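Local coordinates for glucan-binding protein C, GbpC (Streptococcus mutans UA159, PDB 5UQZ), which binds glucan at the streptococcal cell surface and appears to mediate both sucrose-dependent and sucrose-independent adherence, at residues E19-D24 with P348-L353; K33-Q38 with A343-P348. All blocks are in the same frame, centred on the assembly; numbering follows the deposited sequence. Where two conformers were deposited one is given.

Contact 1. Residues E19-D24 with P348-L353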
loop_
_atom_site.group_PDB
_atom_site.type_symbol
_atom_site.label_atom_id
_atom_site.label_comp_id
_atom_site.label_asym_id
_atom_site.label_seq_id
_atom_site.Cartn_x
_atom_site.Cartn_y
_atom_site.Cartn_z
ATOM N N GLU A 19 -33.795 -16.841 7.802
ATOM C CA GLU A 19 -32.652 -16.813 6.900
ATOM C C GLU A 19 -31.786 -15.585 7.141
ATOM O O GLU A 19 -30.554 -15.674 7.153
ATOM C CB GLU A 19 -33.122 -16.889 5.460
ATOM C CG GLU A 19 -33.696 -18.251 5.162
ATOM C CD GLU A 19 -33.395 -18.722 3.745
ATOM O OE1 GLU A 19 -32.434 -18.183 3.143
ATOM O OE2 GLU A 19 -34.127 -19.606 3.235
ATOM N N GLN A 20 -32.415 -14.436 7.366
ATOM C CA GLN A 20 -31.625 -13.252 7.679
ATOM C C GLN A 20 -30.867 -13.426 8.989
ATOM O O GLN A 20 -29.699 -13.005 9.105
ATOM C CB GLN A 20 -32.552 -12.046 7.767
ATOM C CG GLN A 20 -31.796 -10.724 8.001
ATOM C CD GLN A 20 -30.905 -10.356 6.825
ATOM O OE1 GLN A 20 -31.342 -10.361 5.666
ATOM N NE2 GLN A 20 -29.641 -10.042 7.114
ATOM N N TYR A 21 -31.504 -14.039 9.991
ATOM C CA TYR A 21 -30.816 -14.311 11.251
ATOM C C TYR A 21 -29.578 -15.188 11.038
ATOM O O TYR A 21 -28.514 -14.932 11.607
ATOM C CB TYR A 21 -31.762 -14.980 12.252
ATOM C CG TYR A 21 -31.032 -15.426 13.497
ATOM C CD1 TYR A 21 -30.758 -14.533 14.526
ATOM C CD2 TYR A 21 -30.559 -16.735 13.632
ATOM C CE1 TYR A 21 -30.052 -14.935 15.646
ATOM C CE2 TYR A 21 -29.859 -17.147 14.750
ATOM C CZ TYR A 21 -29.621 -16.251 15.770
ATOM O OH TYR A 21 -28.914 -16.625 16.902
ATOM N N ASN A 22 -29.700 -16.238 10.234
ATOM C CA ASN A 22 -28.540 -17.082 10.008
ATOM C C ASN A 22 -27.397 -16.286 9.403
ATOM O O ASN A 22 -26.235 -16.458 9.797
ATOM C CB ASN A 22 -28.921 -18.199 9.051
ATOM C CG ASN A 22 -29.866 -19.179 9.659
ATOM O OD1 ASN A 22 -29.973 -19.288 10.886
ATOM N ND2 ASN A 22 -30.566 -19.911 8.807
ATOM N N LYS A 23 -27.700 -15.430 8.418
ATOM C CA LYS A 23 -26.665 -14.592 7.816
ATOM C C LYS A 23 -26.076 -13.631 8.844
ATOM O O LYS A 23 -24.847 -13.450 8.915
ATOM C CB LYS A 23 -27.269 -13.833 6.632
ATOM C CG LYS A 23 -26.268 -13.014 5.832
ATOM C CD LYS A 23 -26.931 -12.449 4.572
ATOM C CE LYS A 23 -26.219 -11.211 4.057
ATOM N NZ LYS A 23 -26.817 -10.748 2.773
ATOM N N ASP A 24 -26.936 -12.994 9.643
ATOM C CA ASP A 24 -26.459 -12.051 10.644
ATOM C C ASP A 24 -25.651 -12.738 11.724
ATOM O O ASP A 24 -24.690 -12.156 12.242
ATOM C CB ASP A 24 -27.626 -11.313 11.294
ATOM C CG ASP A 24 -28.330 -10.390 10.343
ATOM O OD1 ASP A 24 -27.810 -10.155 9.233
ATOM O OD2 ASP A 24 -29.436 -9.928 10.708
ATOM N N PRO A 348 -26.984 -11.044 17.006
ATOM C CA PRO A 348 -28.340 -10.642 16.626
ATOM C C PRO A 348 -29.388 -11.325 17.484
ATOM O O PRO A 348 -29.193 -12.429 17.991
ATOM C CB PRO A 348 -28.461 -11.124 15.180
ATOM C CG PRO A 348 -27.503 -12.295 15.095
ATOM C CD PRO A 348 -26.333 -11.850 15.951
ATOM N N GLU A 349 -30.487 -10.613 17.681
ATOM C CA GLU A 349 -31.634 -11.176 18.378
ATOM C C GLU A 349 -32.295 -12.238 17.507
ATOM O O GLU A 349 -32.526 -12.023 16.317
ATOM C CB GLU A 349 -32.623 -10.064 18.718
ATOM C CG GLU A 349 -32.072 -9.077 19.741
ATOM C CD GLU A 349 -33.079 -8.020 20.162
ATOM O OE1 GLU A 349 -34.213 -8.029 19.647
ATOM O OE2 GLU A 349 -32.726 -7.167 21.007
ATOM N N LYS A 350 -32.576 -13.389 18.097
ATOM C CA LYS A 350 -33.184 -14.472 17.319
ATOM C C LYS A 350 -34.653 -14.128 17.041
ATOM O O LYS A 350 -35.378 -13.764 17.967
ATOM C CB LYS A 350 -32.997 -15.826 18.074
ATOM C CG LYS A 350 -32.939 -17.108 17.174
ATOM C CD LYS A 350 -34.144 -17.077 16.206
ATOM C CE LYS A 350 -34.515 -18.320 15.355
ATOM N NZ LYS A 350 -35.843 -18.128 14.658
ATOM N N PRO A 351 -35.113 -14.167 15.786
ATOM C CA PRO A 351 -36.544 -13.984 15.537
ATOM C C PRO A 351 -37.365 -15.084 16.181
ATOM O O PRO A 351 -36.978 -16.255 16.199
ATOM C CB PRO A 351 -36.653 -14.044 14.007
ATOM C CG PRO A 351 -35.450 -14.714 13.544
ATOM C CD PRO A 351 -34.385 -14.316 14.508
ATOM N N GLU A 352 -38.500 -14.689 16.725
ATOM C CA GLU A 352 -39.413 -15.637 17.338
ATOM C C GLU A 352 -40.835 -15.288 16.941
ATOM O O GLU A 352 -41.141 -14.141 16.585
ATOM C CB GLU A 352 -39.262 -15.629 18.875
ATOM C CG GLU A 352 -37.841 -15.906 19.369
ATOM C CD GLU A 352 -37.408 -17.355 19.199
ATOM O OE1 GLU A 352 -38.252 -18.237 18.926
ATOM O OE2 GLU A 352 -36.198 -17.615 19.338
ATOM N N LEU A 353 -41.706 -16.307 16.991
ATOM C CA LEU A 353 -43.140 -16.120 16.882
ATOM C C LEU A 353 -43.828 -16.063 18.240
ATOM O O LEU A 353 -44.936 -15.520 18.341
ATOM C CB LEU A 353 -43.738 -17.229 16.020
ATOM C CG LEU A 353 -43.356 -17.198 14.544
ATOM C CD1 LEU A 353 -43.925 -18.433 13.851
ATOM C CD2 LEU A 353 -43.799 -15.910 13.810
HETATM O O HOH W 1 -27.744 -14.617 18.379
#
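Tyr21 is the main helix residue in this contact, its CA-CB bond pointing toward the extended tail that ends this fragment. With CG anti to the backbone N (chi1 173°), the phenol lies between Pro348 and Pro351 and crosses Lys350 at about a right angle. CB of Tyr21 meets CD of Pro351 at 3.5 Å. Over one face sits CG of Lys350, 3.9 Å from the centroid of the Tyr21 ring and displaced toward the rim in a CH-pi contact. Lys350 NZ is too far from the Tyr21 ring for more than a weak cation-pi attraction; it is held instead by Pro351 O, 2.7 Å away, and by Gln18 of the helix. At the ring edge, in plane, lies Pro348 O, 3.5 Å from Tyr21 CE1. One water joins this carbonyl to the hydroxyl, 2.7 Å from Pro348 O and 2.8 Å from Tyr21 OH. Asp24 CB packs against Pro348 CG at 3.9 Å, while its OD1 reaches back one turn to accept a bond from Gln20 NE2. An aromatic residue fitted between prolines of a polyproline II-like segment, here 348-351, is characteristic of alpha-helix/polyproline II pairing, as in the stalk of the related antigen I/II adhesins.

Contact 2. Residues K33-Q38 with A343-P348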
loop_
_atom_site.group_PDB
_atom_site.type_symbol
_atom_site.label_atom_id
_atom_site.label_comp_id
_atom_site.label_asym_id
_atom_site.label_seq_id
_atom_site.Cartn_x
_atom_site.Cartn_y
_atom_site.Cartn_z
ATOM N N LYS A 33 -14.297 -12.474 15.669
ATOM C CA LYS A 33 -12.901 -12.834 15.477
ATOM C C LYS A 33 -12.085 -11.635 15.028
ATOM O O LYS A 33 -10.939 -11.443 15.476
ATOM C CB LYS A 33 -12.816 -13.970 14.456
ATOM C CG LYS A 33 -13.252 -15.294 15.060
ATOM C CD LYS A 33 -13.195 -16.385 14.084
ATOM C CE LYS A 33 -14.146 -16.083 13.012
ATOM N NZ LYS A 33 -13.596 -16.425 11.674
ATOM N N GLU A 34 -12.646 -10.826 14.135
ATOM C CA GLU A 34 -11.909 -9.658 13.682
ATOM C C GLU A 34 -11.714 -8.682 14.826
ATOM O O GLU A 34 -10.629 -8.119 14.988
ATOM C CB GLU A 34 -12.639 -8.968 12.532
ATOM C CG GLU A 34 -12.639 -9.747 11.249
ATOM C CD GLU A 34 -13.053 -8.891 10.061
ATOM O OE1 GLU A 34 -13.309 -7.670 10.203
ATOM O OE2 GLU A 34 -13.093 -9.441 8.958
ATOM N N TYR A 35 -12.761 -8.479 15.629
ATOM C CA TYR A 35 -12.691 -7.578 16.766
ATOM C C TYR A 35 -11.620 -8.029 17.745
ATOM O O TYR A 35 -10.834 -7.217 18.253
ATOM C CB TYR A 35 -14.054 -7.551 17.473
ATOM C CG TYR A 35 -14.000 -6.757 18.734
ATOM C CD1 TYR A 35 -14.140 -5.371 18.710
ATOM C CD2 TYR A 35 -13.748 -7.375 19.943
ATOM C CE1 TYR A 35 -14.086 -4.644 19.851
ATOM C CE2 TYR A 35 -13.656 -6.630 21.121
ATOM C CZ TYR A 35 -13.818 -5.268 21.047
ATOM O OH TYR A 35 -13.775 -4.499 22.187
ATOM N N GLU A 36 -11.584 -9.330 18.057
ATOM C CA GLU A 36 -10.605 -9.790 19.024
ATOM C C GLU A 36 -9.190 -9.569 18.512
ATOM O O GLU A 36 -8.284 -9.216 19.289
ATOM C CB GLU A 36 -10.854 -11.249 19.380
ATOM C CG GLU A 36 -12.176 -11.494 20.128
ATOM C CD GLU A 36 -12.271 -10.779 21.471
ATOM O OE1 GLU A 36 -11.233 -10.487 22.100
ATOM O OE2 GLU A 36 -13.417 -10.549 21.930
ATOM N N ALA A 37 -8.962 -9.781 17.200
ATOM C CA ALA A 37 -7.624 -9.520 16.671
ATOM C C ALA A 37 -7.280 -8.034 16.716
ATOM O O ALA A 37 -6.168 -7.650 17.136
ATOM C CB ALA A 37 -7.578 -10.021 15.242
ATOM N N GLN A 38 -8.224 -7.175 16.334
ATOM C CA GLN A 38 -7.949 -5.741 16.358
ATOM C C GLN A 38 -7.737 -5.250 17.774
ATOM O O GLN A 38 -6.848 -4.423 18.029
ATOM C CB GLN A 38 -9.124 -4.976 15.773
ATOM C CG GLN A 38 -9.278 -5.136 14.304
ATOM C CD GLN A 38 -10.522 -4.480 13.788
ATOM O OE1 GLN A 38 -11.509 -5.150 13.437
ATOM N NE2 GLN A 38 -10.480 -3.176 13.719
ATOM N N ALA A 343 -16.631 -1.033 20.544
ATOM C CA ALA A 343 -17.294 -2.020 21.394
ATOM C C ALA A 343 -17.348 -3.372 20.703
ATOM O O ALA A 343 -17.450 -3.459 19.479
ATOM C CB ALA A 343 -18.721 -1.582 21.734
ATOM N N LYS A 344 -17.261 -4.432 21.506
ATOM C CA LYS A 344 -17.358 -5.775 20.963
ATOM C C LYS A 344 -18.693 -5.979 20.246
ATOM O O LYS A 344 -19.734 -5.502 20.706
ATOM C CB LYS A 344 -17.178 -6.799 22.081
ATOM C CG LYS A 344 -17.143 -8.228 21.629
ATOM C CD LYS A 344 -17.400 -9.166 22.772
ATOM C CE LYS A 344 -16.719 -10.500 22.550
ATOM N NZ LYS A 344 -17.490 -11.615 23.151
ATOM N N PRO A 345 -18.694 -6.642 19.105
ATOM C CA PRO A 345 -19.954 -6.977 18.435
ATOM C C PRO A 345 -20.897 -7.729 19.361
ATOM O O PRO A 345 -20.477 -8.488 20.240
ATOM C CB PRO A 345 -19.504 -7.876 17.273
ATOM C CG PRO A 345 -18.092 -7.512 17.008
ATOM C CD PRO A 345 -17.521 -7.133 18.364
ATOM N N THR A 346 -22.174 -7.497 19.155
ATOM C CA THR A 346 -23.228 -8.173 19.908
ATOM C C THR A 346 -24.020 -9.086 18.977
ATOM O O THR A 346 -24.218 -8.747 17.801
ATOM C CB THR A 346 -24.174 -7.160 20.560
ATOM O OG1 THR A 346 -24.662 -6.259 19.557
ATOM C CG2 THR A 346 -23.438 -6.363 21.642
ATOM N N PRO A 347 -24.466 -10.249 19.467
ATOM C CA PRO A 347 -25.126 -11.197 18.583
ATOM C C PRO A 347 -26.500 -10.691 18.193
ATOM O O PRO A 347 -27.130 -9.927 18.945
ATOM C CB PRO A 347 -25.235 -12.468 19.444
ATOM C CG PRO A 347 -25.174 -11.996 20.825
ATOM C CD PRO A 347 -24.254 -10.808 20.814
ATOM N N PRO A 348 -26.984 -11.044 17.006
ATOM C CA PRO A 348 -28.340 -10.642 16.626
ATOM C C PRO A 348 -29.388 -11.325 17.484
ATOM O O PRO A 348 -29.193 -12.429 17.991
ATOM C CB PRO A 348 -28.461 -11.124 15.180
ATOM C CG PRO A 348 -27.503 -12.295 15.095
ATOM C CD PRO A 348 -26.333 -11.850 15.951
#
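The pairing of a long helix with a polyproline II-like tail, a stalk element resembling that of antigen I/II proteins, here brings Tyr35 against Ala343, Lys344 and Pro345. Most of 343-348 is close to polyproline II, Thr346 being more extended, and the tail runs antiparallel to helix 3-51. Tyr35 carries most of the contact, its CG anti to the backbone N (chi1 174°) and beside the carbonyl carbon, which places one face of the ring against the backbone of Lys344. CA of Lys344 stands over the centre of that face, 3.6 Å from the centroid of the Tyr35 ring and only 13° off the normal, a well-directed CH-pi contact made by the backbone carbon. The Lys344 side chain then leaves across the ring at about a right angle, its CB 3.7 Å from Tyr35 CE2. Nearer the helix, CD of Pro345 rests 3.6 Å from Tyr35 CG, and the same proline also touches Asp31. Ala343 takes part through its carbonyl, O lying 3.6 Å from Tyr35 CE1. The phenol hydroxyl reaches further back along the tail to hydrogen-bond Gly342 O.

Glu36 is a second, looser point of approach. Its chain bends at chi2 (-61°), bringing OE2 to the edge of the Tyr35 ring, in its plane, and 3.4 Å from Lys344 CE. From Glu36 OE2 to Lys344 NZ the separation is 4.4 Å, beyond a salt bridge.

With no hydrogen bond between the two segments, the pairing probably rests mainly on van der Waals and CH-pi contacts with the ring, while the bond to Gly342 would help fix the position of the phenol. The opposite charges of Glu36 and Lys344, both exposed, probably add a modest, solvent-screened attraction.

Overall arrangement
Contacts 1 and 2 lie on one stalk, their centres about 18 Å apart, and both pair helix 3-51 with the tail that follows strand 325-329. Along the helix, 19-24 precedes 33-38; along the tail the order reverses, 343-348 coming before 348-353, so the helix and the tail run antiparallel and Pro348 belongs to both segments. The centre of contact 1 lies about 38 Å from the centre of the chain, that of contact 2 about 26 Å. Tyr28, touched by Pro347 and Pro348, continues the pairing between them. The contacts place the two ends of this fragment, one piece of the full protein, near each other on an arm projecting from the beta-rich, calcium-containing domain.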